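Local coordinates for lipoprotein (Mycoplasma mycoides subsp. capri, PDB 7ADK) that is probably a surface peptidase of the PA clan, the group of trypsin-like folds, and would then cleave other proteins, at residues 789-794 with 806-811; 741-746 with 801-806. All coordinates share one frame; numbering follows the deposited sequence.

Interaction 1 (789-794 with 806-811)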
ATOM      1  N   PHE B 789     -31.968  -4.002  -8.510  1.00 60.54           N
ATOM      2  CA  PHE B 789     -32.468  -4.339  -9.853  1.00 60.54           C
ATOM      3  C   PHE B 789     -33.986  -4.560  -9.907  1.00 60.54           C
ATOM      4  O   PHE B 789     -34.628  -4.318 -10.926  1.00 60.54           O
ATOM      5  CB  PHE B 789     -31.819  -5.641 -10.342  1.00 60.54           C
ATOM      6  CG  PHE B 789     -30.314  -5.676 -10.381  1.00 60.54           C
ATOM      7  CD1 PHE B 789     -29.617  -5.029 -11.411  1.00 60.54           C
ATOM      8  CD2 PHE B 789     -29.607  -6.375  -9.397  1.00 60.54           C
ATOM      9  CE1 PHE B 789     -28.223  -5.121 -11.470  1.00 60.54           C
ATOM     10  CE2 PHE B 789     -28.210  -6.433  -9.441  1.00 60.54           C
ATOM     11  CZ  PHE B 789     -27.521  -5.834 -10.494  1.00 60.54           C
ATOM     12  N   ARG B 790     -34.532  -5.085  -8.815  1.00 67.72           N
ATOM     13  CA  ARG B 790     -35.912  -5.519  -8.667  1.00 67.72           C
ATOM     14  C   ARG B 790     -36.535  -4.821  -7.473  1.00 67.72           C
ATOM     15  O   ARG B 790     -35.900  -4.666  -6.438  1.00 67.72           O
ATOM     16  CB  ARG B 790     -35.929  -7.040  -8.542  1.00 67.72           C
ATOM     17  CG  ARG B 790     -37.328  -7.620  -8.631  1.00 67.72           C
ATOM     18  CD  ARG B 790     -37.301  -9.129  -8.571  1.00 67.72           C
ATOM     19  NE  ARG B 790     -38.643  -9.700  -8.480  1.00 67.72           N
ATOM     20  CZ  ARG B 790     -39.439 -10.026  -9.470  1.00 67.72           C
ATOM     21  NH1 ARG B 790     -39.139  -9.845 -10.713  1.00 67.72           N
ATOM     22  NH2 ARG B 790     -40.580 -10.575  -9.227  1.00 67.72           N
ATOM     23  N   SER B 791     -37.784  -4.423  -7.619  1.00 65.68           N
ATOM     24  CA  SER B 791     -38.622  -3.882  -6.564  1.00 65.68           C
ATOM     25  C   SER B 791     -40.004  -4.509  -6.659  1.00 65.68           C
ATOM     26  O   SER B 791     -40.642  -4.502  -7.703  1.00 65.68           O
ATOM     27  CB  SER B 791     -38.693  -2.361  -6.645  1.00 65.68           C
ATOM     28  OG  SER B 791     -39.612  -1.825  -5.742  1.00 65.68           O
ATOM     29  N   ASP B 792     -40.486  -4.996  -5.530  1.00 73.45           N
ATOM     30  CA  ASP B 792     -41.859  -5.433  -5.298  1.00 73.45           C
ATOM     31  C   ASP B 792     -42.857  -4.264  -5.218  1.00 73.45           C
ATOM     32  O   ASP B 792     -44.071  -4.459  -5.177  1.00 73.45           O
ATOM     33  CB  ASP B 792     -41.816  -6.189  -3.979  1.00 73.45           C
ATOM     34  CG  ASP B 792     -43.053  -6.997  -3.622  1.00 73.45           C
ATOM     35  OD1 ASP B 792     -43.277  -7.207  -2.408  1.00 73.45           O
ATOM     36  OD2 ASP B 792     -43.737  -7.482  -4.542  1.00 73.45           O
ATOM     37  N   GLY B 793     -42.335  -3.038  -5.186  1.00 71.21           N
ATOM     38  CA  GLY B 793     -43.048  -1.831  -4.837  1.00 71.21           C
ATOM     39  C   GLY B 793     -43.291  -1.744  -3.341  1.00 71.21           C
ATOM     40  O   GLY B 793     -43.018  -2.666  -2.583  1.00 71.21           O
ATOM     41  N   TYR B 794     -43.811  -0.603  -2.917  1.00 76.01           N
ATOM     42  CA  TYR B 794     -44.233  -0.328  -1.554  1.00 76.01           C
ATOM     43  C   TYR B 794     -45.341   0.714  -1.600  1.00 76.01           C
ATOM     44  O   TYR B 794     -45.290   1.624  -2.437  1.00 76.01           O
ATOM     45  CB  TYR B 794     -43.058   0.157  -0.702  1.00 76.01           C
ATOM     46  CG  TYR B 794     -43.351   0.098   0.778  1.00 76.01           C
ATOM     47  CD1 TYR B 794     -43.108  -1.088   1.484  1.00 76.01           C
ATOM     48  CD2 TYR B 794     -43.870   1.223   1.453  1.00 76.01           C
ATOM     49  CE1 TYR B 794     -43.353  -1.153   2.864  1.00 76.01           C
ATOM     50  CE2 TYR B 794     -44.158   1.150   2.825  1.00 76.01           C
ATOM     51  CZ  TYR B 794     -43.891  -0.036   3.537  1.00 76.01           C
ATOM     52  OH  TYR B 794     -44.175  -0.136   4.856  1.00 76.01           O
ATOM     53  N   GLY B 806     -43.155   2.066  -6.453  1.00 66.39           N
ATOM     54  CA  GLY B 806     -43.188   1.476  -7.787  1.00 66.39           C
ATOM     55  C   GLY B 806     -42.616   0.066  -7.840  1.00 66.39           C
ATOM     56  O   GLY B 806     -41.517  -0.203  -7.356  1.00 66.39           O
ATOM     57  N   GLN B 807     -43.346  -0.841  -8.484  1.00 73.00           N
ATOM     58  CA  GLN B 807     -42.939  -2.228  -8.686  1.00 73.00           C
ATOM     59  C   GLN B 807     -42.348  -2.412 -10.086  1.00 73.00           C
ATOM     60  O   GLN B 807     -42.999  -2.140 -11.095  1.00 73.00           O
ATOM     61  CB  GLN B 807     -44.159  -3.121  -8.460  1.00 73.00           C
ATOM     62  CG  GLN B 807     -43.851  -4.606  -8.649  1.00 73.00           C
ATOM     63  CD  GLN B 807     -45.119  -5.396  -8.834  1.00 73.00           C
ATOM     64  OE1 GLN B 807     -45.553  -5.614  -9.950  1.00 73.00           O
ATOM     65  NE2 GLN B 807     -45.778  -5.810  -7.783  1.00 73.00           N
ATOM     66  N   TYR B 808     -41.116  -2.899 -10.151  1.00 65.37           N
ATOM     67  CA  TYR B 808     -40.349  -2.981 -11.380  1.00 65.37           C
ATOM     68  C   TYR B 808     -39.272  -4.064 -11.313  1.00 65.37           C
ATOM     69  O   TYR B 808     -38.761  -4.393 -10.251  1.00 65.37           O
ATOM     70  CB  TYR B 808     -39.748  -1.599 -11.705  1.00 65.37           C
ATOM     71  CG  TYR B 808     -38.637  -1.099 -10.804  1.00 65.37           C
ATOM     72  CD1 TYR B 808     -38.912  -0.235  -9.732  1.00 65.37           C
ATOM     73  CD2 TYR B 808     -37.309  -1.461 -11.077  1.00 65.37           C
ATOM     74  CE1 TYR B 808     -37.870   0.232  -8.918  1.00 65.37           C
ATOM     75  CE2 TYR B 808     -36.270  -1.009 -10.259  1.00 65.37           C
ATOM     76  CZ  TYR B 808     -36.546  -0.174  -9.167  1.00 65.37           C
ATOM     77  OH  TYR B 808     -35.552   0.212  -8.331  1.00 65.37           O
ATOM     78  N   ASP B 809     -38.871  -4.572 -12.469  1.00 68.35           N
ATOM     79  CA  ASP B 809     -37.647  -5.340 -12.640  1.00 68.35           C
ATOM     80  C   ASP B 809     -36.945  -4.846 -13.904  1.00 68.35           C
ATOM     81  O   ASP B 809     -37.511  -4.918 -14.992  1.00 68.35           O
ATOM     82  CB  ASP B 809     -37.999  -6.827 -12.664  1.00 68.35           C
ATOM     83  CG  ASP B 809     -36.784  -7.751 -12.688  1.00 68.35           C
ATOM     84  OD1 ASP B 809     -35.753  -7.382 -13.289  1.00 68.35           O
ATOM     85  OD2 ASP B 809     -36.896  -8.855 -12.114  1.00 68.35           O
ATOM     86  N   LEU B 810     -35.747  -4.286 -13.770  1.00 64.09           N
ATOM     87  CA  LEU B 810     -35.004  -3.701 -14.889  1.00 64.09           C
ATOM     88  C   LEU B 810     -34.044  -4.679 -15.593  1.00 64.09           C
ATOM     89  O   LEU B 810     -33.389  -4.299 -16.556  1.00 64.09           O
ATOM     90  CB  LEU B 810     -34.473  -2.287 -14.562  1.00 64.09           C
ATOM     91  CG  LEU B 810     -33.749  -2.040 -13.240  1.00 64.09           C
ATOM     92  CD1 LEU B 810     -32.440  -2.793 -13.218  1.00 64.09           C
ATOM     93  CD2 LEU B 810     -33.499  -0.560 -13.043  1.00 64.09           C
ATOM     94  N   ILE B 811     -34.070  -5.962 -15.225  1.00 62.99           N
ATOM     95  CA  ILE B 811     -33.450  -7.072 -15.964  1.00 62.99           C
ATOM     96  C   ILE B 811     -34.513  -7.872 -16.739  1.00 62.99           C
ATOM     97  O   ILE B 811     -34.336  -8.134 -17.923  1.00 62.99           O
ATOM     98  CB  ILE B 811     -32.626  -7.958 -15.005  1.00 62.99           C
ATOM     99  CG1 ILE B 811     -31.533  -7.171 -14.258  1.00 62.99           C
ATOM    100  CG2 ILE B 811     -32.026  -9.179 -15.704  1.00 62.99           C
ATOM    101  CD1 ILE B 811     -30.378  -6.665 -15.095  1.00 62.99           C
TER
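R790 reaches across to D809 with an extended side chain. Its CG lies anti to the backbone N (chi1 -170°), and the chain stays extended to NE. NH1 then meets D809 OD2 at 2.8 Å in a salt bridge. The carboxylate oxygen lies in the guanidinium plane and uses its anti lone pair, while the two flat groups stand 75° apart. NH1 also donates to F853 O, and the ring of F855 makes a cation-pi contact with R790. The other oxygen, D809 OD1, accepts from I811 N at 2.9 Å, which forms an Asx turn, and also from Y812 N.

The segments pair as antiparallel strands. S791 and Y808 are a hydrogen-bonded pair: S791 N to Y808 O is 2.8 Å and Y808 N to S791 O is 3.0 Å. R790 and D809 are the neighbouring non-hydrogen-bonded pair. Strand 807-809 pairs with strand 783-792 in a mixed sheet, consistent with one of the barrels of a trypsin-like fold.

S791 and Y808 share the face away from the salt bridge. The Y808 ring swings back toward its partner (chi1 70°), and S791 CB lies over one ring face, offset toward the rim, in a CH-pi contact. The Y808 hydroxyl has its partner in L745. S791 OG donates to G806 O at 3.0 Å and accepts from G793 N at 3.0 Å, an ST turn.

At the other end L810 N bonds to F789 O at 3.1 Å. F789 CD1 meets L810 CD1 at the ring edge, 4.0 Å away, and I811 CG1 obliquely. L770 and V773 also touch this ring.

Interaction 2 (741-746 with 801-806); sequences FNYGLE and GDYKLG
Y743 extends its ring from the break in strand 737-747 to the backbone of L805. CB leaves the main chain with CG anti to the backbone N (chi1 175°), which sends the ring out toward the loop 801-806. Beyond CG, the CD1-CE1 side of the ring is the one that faces Y803. Y743 CD1 is 4.4 Å from Y803 OH, and Y743 CE1 comes closer to Y803 OH, at 3.8 Å. CE1 lies near the plane of the Y803 ring, at its edge, whereas the Y803 hydroxyl meets the Y743 ring obliquely. The two tyrosines slide past each other in opposite directions. The polar end of Y803 is held by D714 OD2. Further out, Y743 CZ is 3.4 Å from L805 O. At the tip, Y743 OH donates to L805 O at 2.6 Å, a bond to be read as weak. The hydroxyl also packs on G806 CA.

L805 makes the apolar half of the contact. Its CD1 packs on the backbone, 3.8 Å from L745 N and close to G744 C. Its CD2 meets L745 CD1 at 4.2 Å, the two leucine side chains crossing at a slant.

The contact lies where several elements converge. F716 of helix 715-719 and I536 of strand 535-537 touch Y743, and G744 bonds through its backbone to A715. I717 of the same helix touches Y803. L745 packs on A788 and L805 on S791, both in strand 783-792, so the loop that follows this strand packs against the break in the neighbouring strand 737-747.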
ATOM      1  N   PHE B 741     -33.455  12.900 -11.931  1.00 75.96           N
ATOM      2  CA  PHE B 741     -33.346  12.615 -10.494  1.00 75.96           C
ATOM      3  C   PHE B 741     -33.082  11.127 -10.225  1.00 75.96           C
ATOM      4  O   PHE B 741     -33.617  10.256 -10.903  1.00 75.96           O
ATOM      5  CB  PHE B 741     -34.629  13.005  -9.772  1.00 75.96           C
ATOM      6  CG  PHE B 741     -34.918  14.482  -9.774  1.00 75.96           C
ATOM      7  CD1 PHE B 741     -34.207  15.329  -8.919  1.00 75.96           C
ATOM      8  CD2 PHE B 741     -35.878  15.012 -10.652  1.00 75.96           C
ATOM      9  CE1 PHE B 741     -34.467  16.705  -8.915  1.00 75.96           C
ATOM     10  CE2 PHE B 741     -36.141  16.383 -10.643  1.00 75.96           C
ATOM     11  CZ  PHE B 741     -35.445  17.229  -9.769  1.00 75.96           C
ATOM     12  N   ASN B 742     -32.346  10.815  -9.161  1.00 71.25           N
ATOM     13  CA  ASN B 742     -32.174   9.448  -8.679  1.00 71.25           C
ATOM     14  C   ASN B 742     -33.494   8.885  -8.105  1.00 71.25           C
ATOM     15  O   ASN B 742     -34.168   9.514  -7.291  1.00 71.25           O
ATOM     16  CB  ASN B 742     -31.057   9.416  -7.628  1.00 71.25           C
ATOM     17  CG  ASN B 742     -29.674   9.140  -8.175  1.00 71.25           C
ATOM     18  OD1 ASN B 742     -29.167   8.038  -8.070  1.00 71.25           O
ATOM     19  ND2 ASN B 742     -28.990  10.111  -8.718  1.00 71.25           N
ATOM     20  N   TYR B 743     -33.849   7.670  -8.503  1.00 68.91           N
ATOM     21  CA  TYR B 743     -35.085   6.968  -8.193  1.00 68.91           C
ATOM     22  C   TYR B 743     -34.887   5.451  -8.015  1.00 68.91           C
ATOM     23  O   TYR B 743     -33.945   4.861  -8.546  1.00 68.91           O
ATOM     24  CB  TYR B 743     -36.083   7.265  -9.321  1.00 68.91           C
ATOM     25  CG  TYR B 743     -37.382   6.503  -9.199  1.00 68.91           C
ATOM     26  CD1 TYR B 743     -38.382   6.926  -8.313  1.00 68.91           C
ATOM     27  CD2 TYR B 743     -37.550   5.300  -9.896  1.00 68.91           C
ATOM     28  CE1 TYR B 743     -39.543   6.166  -8.126  1.00 68.91           C
ATOM     29  CE2 TYR B 743     -38.695   4.525  -9.698  1.00 68.91           C
ATOM     30  CZ  TYR B 743     -39.705   4.967  -8.828  1.00 68.91           C
ATOM     31  OH  TYR B 743     -40.850   4.261  -8.729  1.00 68.91           O
ATOM     32  N   GLY B 744     -35.801   4.795  -7.308  1.00 63.40           N
ATOM     33  CA  GLY B 744     -35.887   3.343  -7.150  1.00 63.40           C
ATOM     34  C   GLY B 744     -35.637   2.849  -5.727  1.00 63.40           C
ATOM     35  O   GLY B 744     -35.371   3.637  -4.820  1.00 63.40           O
ATOM     36  N   LEU B 745     -35.748   1.537  -5.525  1.00 59.03           N
ATOM     37  CA  LEU B 745     -35.375   0.885  -4.270  1.00 59.03           C
ATOM     38  C   LEU B 745     -33.850   0.850  -4.164  1.00 59.03           C
ATOM     39  O   LEU B 745     -33.181   0.467  -5.124  1.00 59.03           O
ATOM     40  CB  LEU B 745     -35.998  -0.520  -4.224  1.00 59.03           C
ATOM     41  CG  LEU B 745     -35.598  -1.380  -3.010  1.00 59.03           C
ATOM     42  CD1 LEU B 745     -36.087  -0.791  -1.703  1.00 59.03           C
ATOM     43  CD2 LEU B 745     -36.195  -2.771  -3.144  1.00 59.03           C
ATOM     44  N   GLU B 746     -33.291   1.211  -3.017  1.00 60.38           N
ATOM     45  CA  GLU B 746     -31.849   1.231  -2.804  1.00 60.38           C
ATOM     46  C   GLU B 746     -31.428   0.709  -1.428  1.00 60.38           C
ATOM     47  O   GLU B 746     -32.209   0.660  -0.482  1.00 60.38           O
ATOM     48  CB  GLU B 746     -31.258   2.621  -3.085  1.00 60.38           C
ATOM     49  CG  GLU B 746     -31.432   3.059  -4.540  1.00 60.38           C
ATOM     50  CD  GLU B 746     -30.546   4.223  -4.993  1.00 60.38           C
ATOM     51  OE1 GLU B 746     -29.812   4.820  -4.189  1.00 60.38           O
ATOM     52  OE2 GLU B 746     -30.616   4.587  -6.183  1.00 60.38           O
ATOM     53  N   GLY B 801     -49.282  11.425  -0.735  1.00 78.92           N
ATOM     54  CA  GLY B 801     -50.280  11.759  -1.748  1.00 78.92           C
ATOM     55  C   GLY B 801     -50.550  10.604  -2.700  1.00 78.92           C
ATOM     56  O   GLY B 801     -50.921   9.517  -2.267  1.00 78.92           O
ATOM     57  N   ASP B 802     -50.377  10.820  -4.002  1.00 79.59           N
ATOM     58  CA  ASP B 802     -50.520   9.776  -5.036  1.00 79.59           C
ATOM     59  C   ASP B 802     -49.231   8.933  -5.236  1.00 79.59           C
ATOM     60  O   ASP B 802     -49.191   8.024  -6.068  1.00 79.59           O
ATOM     61  CB  ASP B 802     -50.983  10.428  -6.349  1.00 79.59           C
ATOM     62  CG  ASP B 802     -51.500   9.437  -7.400  1.00 79.59           C
ATOM     63  OD1 ASP B 802     -52.143   8.428  -7.031  1.00 79.59           O
ATOM     64  OD2 ASP B 802     -51.319   9.690  -8.612  1.00 79.59           O
ATOM     65  N   TYR B 803     -48.160   9.210  -4.489  1.00 73.73           N
ATOM     66  CA  TYR B 803     -46.853   8.558  -4.630  1.00 73.73           C
ATOM     67  C   TYR B 803     -46.783   7.135  -4.047  1.00 73.73           C
ATOM     68  O   TYR B 803     -47.351   6.822  -3.002  1.00 73.73           O
ATOM     69  CB  TYR B 803     -45.780   9.428  -3.993  1.00 73.73           C
ATOM     70  CG  TYR B 803     -44.379   8.869  -4.116  1.00 73.73           C
ATOM     71  CD1 TYR B 803     -43.729   8.912  -5.357  1.00 73.73           C
ATOM     72  CD2 TYR B 803     -43.755   8.256  -3.004  1.00 73.73           C
ATOM     73  CE1 TYR B 803     -42.474   8.305  -5.508  1.00 73.73           C
ATOM     74  CE2 TYR B 803     -42.496   7.665  -3.155  1.00 73.73           C
ATOM     75  CZ  TYR B 803     -41.865   7.665  -4.413  1.00 73.73           C
ATOM     76  OH  TYR B 803     -40.676   7.045  -4.582  1.00 73.73           O
ATOM     77  N   LYS B 804     -45.975   6.290  -4.694  1.00 73.47           N
ATOM     78  CA  LYS B 804     -45.666   4.900  -4.352  1.00 73.47           C
ATOM     79  C   LYS B 804     -44.236   4.563  -4.792  1.00 73.47           C
ATOM     80  O   LYS B 804     -43.740   5.168  -5.731  1.00 73.47           O
ATOM     81  CB  LYS B 804     -46.732   3.982  -4.968  1.00 73.47           C
ATOM     82  CG  LYS B 804     -47.025   4.168  -6.472  1.00 73.47           C
ATOM     83  CD  LYS B 804     -48.425   3.655  -6.834  1.00 73.47           C
ATOM     84  CE  LYS B 804     -49.528   4.621  -6.360  1.00 73.47           C
ATOM     85  NZ  LYS B 804     -50.860   3.986  -6.286  1.00 73.47           N
ATOM     86  N   LEU B 805     -43.576   3.599  -4.144  1.00 67.51           N
ATOM     87  CA  LEU B 805     -42.192   3.227  -4.496  1.00 67.51           C
ATOM     88  C   LEU B 805     -42.092   2.666  -5.928  1.00 67.51           C
ATOM     89  O   LEU B 805     -41.060   2.806  -6.574  1.00 67.51           O
ATOM     90  CB  LEU B 805     -41.611   2.263  -3.441  1.00 67.51           C
ATOM     91  CG  LEU B 805     -40.324   1.500  -3.836  1.00 67.51           C
ATOM     92  CD1 LEU B 805     -39.128   2.409  -4.063  1.00 67.51           C
ATOM     93  CD2 LEU B 805     -39.934   0.520  -2.749  1.00 67.51           C
ATOM     94  N   GLY B 806     -43.155   2.066  -6.453  1.00 66.39           N
ATOM     95  CA  GLY B 806     -43.188   1.476  -7.787  1.00 66.39           C
ATOM     96  C   GLY B 806     -42.616   0.066  -7.840  1.00 66.39           C
ATOM     97  O   GLY B 806     -41.517  -0.203  -7.356  1.00 66.39           O
TER

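Both interactions are mostly buried and reach the same sheet, in which strands 737-747 and 783-792 are neighbours. R790 and D792 are partly exposed in interaction 1. In interaction 2, K804 is exposed, while Y743, L745 and L805 are buried. Interaction 1 is a short antiparallel strand pairing, with a salt bridge on one face and an aromatic contact on the other. Interaction 2 is smaller. It joins a strand break to an irregular loop, mainly through side chains. G806 belongs to both: its carbonyl serves interaction 1 and its CA packs in interaction 2. Two probable bonds tie them together, Y808 OH to L745 N and L805 N to Y794 O, each 3.1 Å long.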